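PDB 6X44: serine repeat antigen 5 from Plasmodium falciparum, which belongs to the papain-like cysteine protease family and, captured with its prodomain as a pseudo-zymogen, probably has little or no protease activity of its own. Local coordinates for residues S251-L256 against I343-A348; Y313-S318 against S426-N431. All blocks are in the same frame, centred on the assembly; numbering follows the deposited sequence.

Contact 1: S251-L256 against I343-A348; sequences SPMEFL and IAYIKA
Pro252, in the first turn of helix 252-262, meets the hydroxyl end of Tyr345 at the edge of its ring. The two side chains come from opposite directions, and CD of Pro252 lies near the ring plane, 3.2 Å from Tyr345 OH. No hydrogen bond crosses here. With CG anti to the carbonyl carbon (chi1 -64°), the tyrosine reaches from its strand toward the helix. Beside it Ile343 slides past the proline, its CD1 4.0 Å from Pro252 CB. A compact pyrrolidine suits this place: it lacks an N-H, and none is needed in a first turn. Ser251, the N-cap, accepts a weak capping bond from Met253 N at its OG. Ser211 and His214 of helix 206-221 touch Pro252 and Ile343 respectively.

Toward solvent the fit is looser. The chain of Met253, bent at chi2 and chi3, brings CE 3.6 Å from Tyr345 OH, yet the residue stays partly exposed, touching Pro124, while Leu121 and Leu123 lie against Tyr345. The contact joins the helical domain to the β-domain across the interdomain cleft, and its position in the papain fold is consistent with the region that forms the S2 subsite in active relatives.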
loop_
_atom_site.group_PDB
_atom_site.type_symbol
_atom_site.label_atom_id
_atom_site.label_comp_id
_atom_site.label_asym_id
_atom_site.label_seq_id
_atom_site.Cartn_x
_atom_site.Cartn_y
_atom_site.Cartn_z
ATOM N N SER A 251 5.857 6.631 -12.543
ATOM C CA SER A 251 6.869 5.661 -12.145
ATOM C C SER A 251 7.849 6.316 -11.170
ATOM O O SER A 251 7.936 7.554 -11.093
ATOM C CB SER A 251 7.637 5.141 -13.372
ATOM O OG SER A 251 8.587 6.110 -13.742
ATOM N N PRO A 252 8.643 5.515 -10.453
ATOM C CA PRO A 252 9.677 6.107 -9.583
ATOM C C PRO A 252 10.709 6.943 -10.338
ATOM O O PRO A 252 11.301 7.839 -9.731
ATOM C CB PRO A 252 10.317 4.883 -8.907
ATOM C CG PRO A 252 9.261 3.797 -8.982
ATOM C CD PRO A 252 8.499 4.058 -10.256
ATOM N N MET A 253 10.911 6.709 -11.640
ATOM C CA MET A 253 11.757 7.593 -12.450
ATOM C C MET A 253 11.288 9.048 -12.366
ATOM O O MET A 253 12.094 9.975 -12.191
ATOM C CB MET A 253 11.740 7.126 -13.915
ATOM C CG MET A 253 12.508 5.793 -14.180
ATOM S SD MET A 253 11.912 4.355 -13.269
ATOM C CE MET A 253 10.787 3.618 -14.429
ATOM N N GLU A 254 9.979 9.273 -12.486
ATOM C CA GLU A 254 9.510 10.642 -12.397
ATOM C C GLU A 254 9.702 11.201 -10.994
ATOM O O GLU A 254 10.007 12.384 -10.835
ATOM C CB GLU A 254 8.046 10.765 -12.789
ATOM C CG GLU A 254 7.743 12.258 -13.006
ATOM C CD GLU A 254 6.331 12.549 -13.483
ATOM O OE1 GLU A 254 5.587 11.597 -13.831
ATOM O OE2 GLU A 254 5.986 13.747 -13.524
ATOM N N PHE A 255 9.455 10.393 -9.964
ATOM C CA PHE A 255 9.732 10.854 -8.606
ATOM C C PHE A 255 11.158 11.414 -8.520
ATOM O O PHE A 255 11.379 12.507 -7.989
ATOM C CB PHE A 255 9.520 9.702 -7.635
ATOM C CG PHE A 255 9.599 10.078 -6.203
ATOM C CD1 PHE A 255 8.460 10.396 -5.499
ATOM C CD2 PHE A 255 10.800 10.019 -5.527
ATOM C CE1 PHE A 255 8.511 10.720 -4.125
ATOM C CE2 PHE A 255 10.862 10.316 -4.162
ATOM C CZ PHE A 255 9.707 10.675 -3.468
ATOM N N LEU A 256 12.135 10.690 -9.077
ATOM C CA LEU A 256 13.527 11.143 -9.015
ATOM C C LEU A 256 13.703 12.422 -9.822
ATOM O O LEU A 256 14.413 13.335 -9.404
ATOM C CB LEU A 256 14.474 10.045 -9.529
ATOM C CG LEU A 256 14.643 8.793 -8.643
ATOM C CD1 LEU A 256 15.362 7.669 -9.393
ATOM C CD2 LEU A 256 15.401 9.139 -7.312
ATOM N N ILE A 343 11.110 -0.826 -3.830
ATOM C CA ILE A 343 9.879 -0.570 -4.573
ATOM C C ILE A 343 9.611 -1.809 -5.390
ATOM O O ILE A 343 10.534 -2.379 -5.959
ATOM C CB ILE A 343 9.992 0.671 -5.485
ATOM C CG1 ILE A 343 10.217 1.939 -4.655
ATOM C CG2 ILE A 343 8.724 0.793 -6.377
ATOM C CD1 ILE A 343 10.918 3.064 -5.424
ATOM N N ALA A 344 8.359 -2.240 -5.454
ATOM C CA ALA A 344 7.998 -3.376 -6.277
ATOM C C ALA A 344 6.873 -3.025 -7.229
ATOM O O ALA A 344 5.927 -2.325 -6.864
ATOM C CB ALA A 344 7.576 -4.557 -5.415
ATOM N N TYR A 345 6.981 -3.538 -8.444
ATOM C CA TYR A 345 5.951 -3.419 -9.463
ATOM C C TYR A 345 5.142 -4.696 -9.490
ATOM O O TYR A 345 5.721 -5.791 -9.655
ATOM C CB TYR A 345 6.535 -3.241 -10.854
ATOM C CG TYR A 345 7.337 -2.007 -11.115
ATOM C CD1 TYR A 345 7.437 -1.010 -10.166
ATOM C CD2 TYR A 345 7.986 -1.830 -12.351
ATOM C CE1 TYR A 345 8.149 0.132 -10.426
ATOM C CE2 TYR A 345 8.720 -0.714 -12.600
ATOM C CZ TYR A 345 8.786 0.282 -11.647
ATOM O OH TYR A 345 9.505 1.444 -11.876
ATOM N N ILE A 346 3.812 -4.555 -9.417
ATOM C CA ILE A 346 2.912 -5.692 -9.487
ATOM C C ILE A 346 1.703 -5.364 -10.357
ATOM O O ILE A 346 1.466 -4.215 -10.764
ATOM C CB ILE A 346 2.463 -6.155 -8.082
ATOM C CG1 ILE A 346 1.646 -5.058 -7.392
ATOM C CG2 ILE A 346 3.704 -6.535 -7.261
ATOM C CD1 ILE A 346 0.795 -5.515 -6.271
ATOM N N LYS A 347 0.939 -6.406 -10.635
ATOM C CA LYS A 347 -0.314 -6.319 -11.360
ATOM C C LYS A 347 -1.427 -6.521 -10.337
ATOM O O LYS A 347 -1.642 -7.637 -9.852
ATOM C CB LYS A 347 -0.346 -7.360 -12.488
ATOM C CG LYS A 347 -1.639 -7.385 -13.331
ATOM C CD LYS A 347 -1.848 -6.057 -14.036
ATOM C CE LYS A 347 -3.036 -6.119 -14.993
ATOM N NZ LYS A 347 -2.656 -6.891 -16.205
ATOM N N ALA A 348 -2.119 -5.436 -9.998
ATOM C CA ALA A 348 -3.229 -5.479 -9.051
ATOM C C ALA A 348 -4.551 -5.877 -9.710
ATOM O O ALA A 348 -5.330 -6.646 -9.139
ATOM C CB ALA A 348 -3.373 -4.112 -8.395
#

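Contact 2: Y313-S318 against S426-N431; sequences YTAYES and SVVIFN
Residues Tyr313 to Glu317 and Ser426 to Phe430 form an antiparallel strand pair within the sheet of the β-domain, their segment axes 4.7 Å apart and 167° from parallel. Two hydrogen-bonded pairs, Thr314 with Ile429 and Tyr316 with Val427, supply four backbone bonds. The bond from Ile429 N to Thr314 O, 2.9 Å, is nearly straight at 174°, and that from Val427 N to Tyr316 O is 2.8 Å. At the non-hydrogen-bonded pairs between and beyond them, CA-H groups approach the same carbonyls, as with Ala315 CA and Val427 O at 3.2 Å.

Thr314, Tyr316, Val427 and Ile429 share one face. The Tyr316 ring has Ile429 CD1 at its edge, 4.1 Å from CE1, while Val427 CG2 packs 4.0 Å from Tyr316 CB. Beta-branched Val427 and Ile429 suit an extended backbone, and Tyr316 and Ile429 meet the neighbouring helix 325-339, where Ile331 touches Tyr316 and Glu335 and Lys339 touch Ile429. Sheet and helix together belong to the β-barrel-like domain of the papain fold. The hydroxyl of Thr314 is held by Asp309 of the adjoining strand.

The other face carries Tyr313, Ala315, Glu317, Ser426, Val428 and Phe430. Ala315, a small residue, fits closely here, its CB 3.9 Å from Val428 CG2. Tyr313 has CG between the backbone N and the carbonyl carbon (chi1 74°), which sends its ring off this face, where the side chain touches Met253 and Leu256 of helix 252-262, while Phe430 meets the ring of His214. At the polar end a water bridges the strands: it donates to Glu317 OE2 and hydrogen-bonds Ser426 OG.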
loop_
_atom_site.group_PDB
_atom_site.type_symbol
_atom_site.label_atom_id
_atom_site.label_comp_id
_atom_site.label_asym_id
_atom_site.label_seq_id
_atom_site.Cartn_x
_atom_site.Cartn_y
_atom_site.Cartn_z
ATOM N N TYR A 313 18.700 5.331 -9.716
ATOM C CA TYR A 313 17.977 4.085 -9.511
ATOM C C TYR A 313 18.689 2.902 -10.151
ATOM O O TYR A 313 19.408 3.044 -11.144
ATOM C CB TYR A 313 16.555 4.175 -10.066
ATOM C CG TYR A 313 16.483 4.116 -11.569
ATOM C CD1 TYR A 313 16.443 2.901 -12.229
ATOM C CD2 TYR A 313 16.473 5.273 -12.321
ATOM C CE1 TYR A 313 16.357 2.841 -13.605
ATOM C CE2 TYR A 313 16.395 5.228 -13.688
ATOM C CZ TYR A 313 16.343 4.012 -14.328
ATOM O OH TYR A 313 16.293 3.957 -15.706
ATOM N N THR A 314 18.453 1.734 -9.559
ATOM C CA THR A 314 18.745 0.437 -10.143
ATOM C C THR A 314 17.437 -0.334 -10.149
ATOM O O THR A 314 16.716 -0.331 -9.148
ATOM C CB THR A 314 19.786 -0.373 -9.331
ATOM O OG1 THR A 314 20.961 0.394 -9.092
ATOM C CG2 THR A 314 20.178 -1.647 -10.079
ATOM N N ALA A 315 17.129 -0.981 -11.251
ATOM C CA ALA A 315 15.925 -1.785 -11.338
ATOM C C ALA A 315 16.285 -3.208 -11.751
ATOM O O ALA A 315 17.226 -3.439 -12.512
ATOM C CB ALA A 315 14.917 -1.176 -12.313
ATOM N N TYR A 316 15.540 -4.159 -11.228
ATOM C CA TYR A 316 15.699 -5.550 -11.604
ATOM C C TYR A 316 14.352 -6.140 -11.958
ATOM O O TYR A 316 13.393 -5.977 -11.195
ATOM C CB TYR A 316 16.305 -6.366 -10.451
ATOM C CG TYR A 316 17.636 -5.880 -9.945
ATOM C CD1 TYR A 316 17.723 -4.886 -8.976
ATOM C CD2 TYR A 316 18.814 -6.442 -10.414
ATOM C CE1 TYR A 316 18.943 -4.465 -8.503
ATOM C CE2 TYR A 316 20.035 -6.023 -9.944
ATOM C CZ TYR A 316 20.099 -5.043 -8.996
ATOM O OH TYR A 316 21.340 -4.641 -8.564
ATOM N N GLU A 317 14.299 -6.881 -13.064
ATOM C CA GLU A 317 13.084 -7.550 -13.536
ATOM C C GLU A 317 13.116 -9.051 -13.251
ATOM O O GLU A 317 14.103 -9.735 -13.556
ATOM C CB GLU A 317 12.901 -7.311 -15.034
ATOM C CG GLU A 317 12.961 -5.826 -15.450
ATOM C CD GLU A 317 12.547 -5.623 -16.887
ATOM O OE1 GLU A 317 13.255 -6.100 -17.780
ATOM O OE2 GLU A 317 11.497 -5.002 -17.130
ATOM N N SER A 318 12.027 -9.568 -12.673
ATOM C CA SER A 318 11.992 -10.974 -12.306
ATOM C C SER A 318 12.177 -11.886 -13.528
ATOM O O SER A 318 12.832 -12.947 -13.429
ATOM C CB SER A 318 10.693 -11.281 -11.550
ATOM O OG SER A 318 9.540 -10.955 -12.302
ATOM N N SER A 426 8.968 -6.392 -11.103
ATOM C CA SER A 426 10.268 -5.745 -10.979
ATOM C C SER A 426 10.437 -5.205 -9.580
ATOM O O SER A 426 9.462 -5.016 -8.858
ATOM C CB SER A 426 10.462 -4.558 -11.921
ATOM O OG SER A 426 10.143 -4.942 -13.217
ATOM N N VAL A 427 11.692 -4.919 -9.221
ATOM C CA VAL A 427 11.973 -4.088 -8.058
ATOM C C VAL A 427 12.878 -2.941 -8.478
ATOM O O VAL A 427 13.600 -3.014 -9.475
ATOM C CB VAL A 427 12.599 -4.879 -6.899
ATOM C CG1 VAL A 427 11.604 -5.926 -6.425
ATOM C CG2 VAL A 427 13.952 -5.517 -7.322
ATOM N N VAL A 428 12.808 -1.866 -7.699
ATOM C CA VAL A 428 13.529 -0.637 -7.966
ATOM C C VAL A 428 14.084 -0.150 -6.639
ATOM O O VAL A 428 13.351 -0.095 -5.641
ATOM C CB VAL A 428 12.626 0.439 -8.614
ATOM C CG1 VAL A 428 13.381 1.739 -8.839
ATOM C CG2 VAL A 428 12.088 -0.064 -9.915
ATOM N N ILE A 429 15.373 0.182 -6.640
ATOM C CA ILE A 429 16.102 0.722 -5.501
ATOM C C ILE A 429 16.586 2.117 -5.869
ATOM O O ILE A 429 17.136 2.326 -6.963
ATOM C CB ILE A 429 17.305 -0.170 -5.127
ATOM C CG1 ILE A 429 16.826 -1.531 -4.632
ATOM C CG2 ILE A 429 18.097 0.450 -4.028
ATOM C CD1 ILE A 429 16.627 -2.534 -5.741
ATOM N N PHE A 430 16.412 3.063 -4.959
ATOM C CA PHE A 430 16.957 4.381 -5.194
ATOM C C PHE A 430 18.444 4.396 -4.826
ATOM O O PHE A 430 18.861 3.786 -3.841
ATOM C CB PHE A 430 16.193 5.428 -4.397
ATOM C CG PHE A 430 14.853 5.806 -4.990
ATOM C CD1 PHE A 430 14.528 5.515 -6.304
ATOM C CD2 PHE A 430 13.901 6.440 -4.212
ATOM C CE1 PHE A 430 13.293 5.831 -6.809
ATOM C CE2 PHE A 430 12.661 6.767 -4.728
ATOM C CZ PHE A 430 12.369 6.464 -6.024
ATOM N N ASN A 431 19.246 5.054 -5.664
ATOM C CA ASN A 431 20.673 5.261 -5.406
ATOM C C ASN A 431 20.842 6.752 -5.191
ATOM O O ASN A 431 21.012 7.516 -6.150
ATOM C CB ASN A 431 21.542 4.752 -6.550
ATOM C CG ASN A 431 21.302 3.294 -6.860
ATOM O OD1 ASN A 431 21.085 2.457 -5.968
ATOM N ND2 ASN A 431 21.349 2.973 -8.139
HETATM O O HOH W 1 10.655 -3.082 -15.251
#

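In the fold
Both contacts are buried, but the centre of contact 1 is about 12 Å from the centre of the chain, that of contact 2 about 18 Å, and the two contact centres are about 9 Å apart. They share one sheet: strands 342-346 and 426-433 are neighbours, with probable backbone bonds joining Ile343 to Val428 and Tyr345 to Ser426. Contact 2 binds by main-chain hydrogen bonds inside the β-domain; contact 1 crosses between domains through side chains alone, with no such bond and about a third of the buried area. Phe430 connects them, touching Ile343 as well as Pro252 and Leu256 of helix 252-262, while Val428 packs against Tyr345.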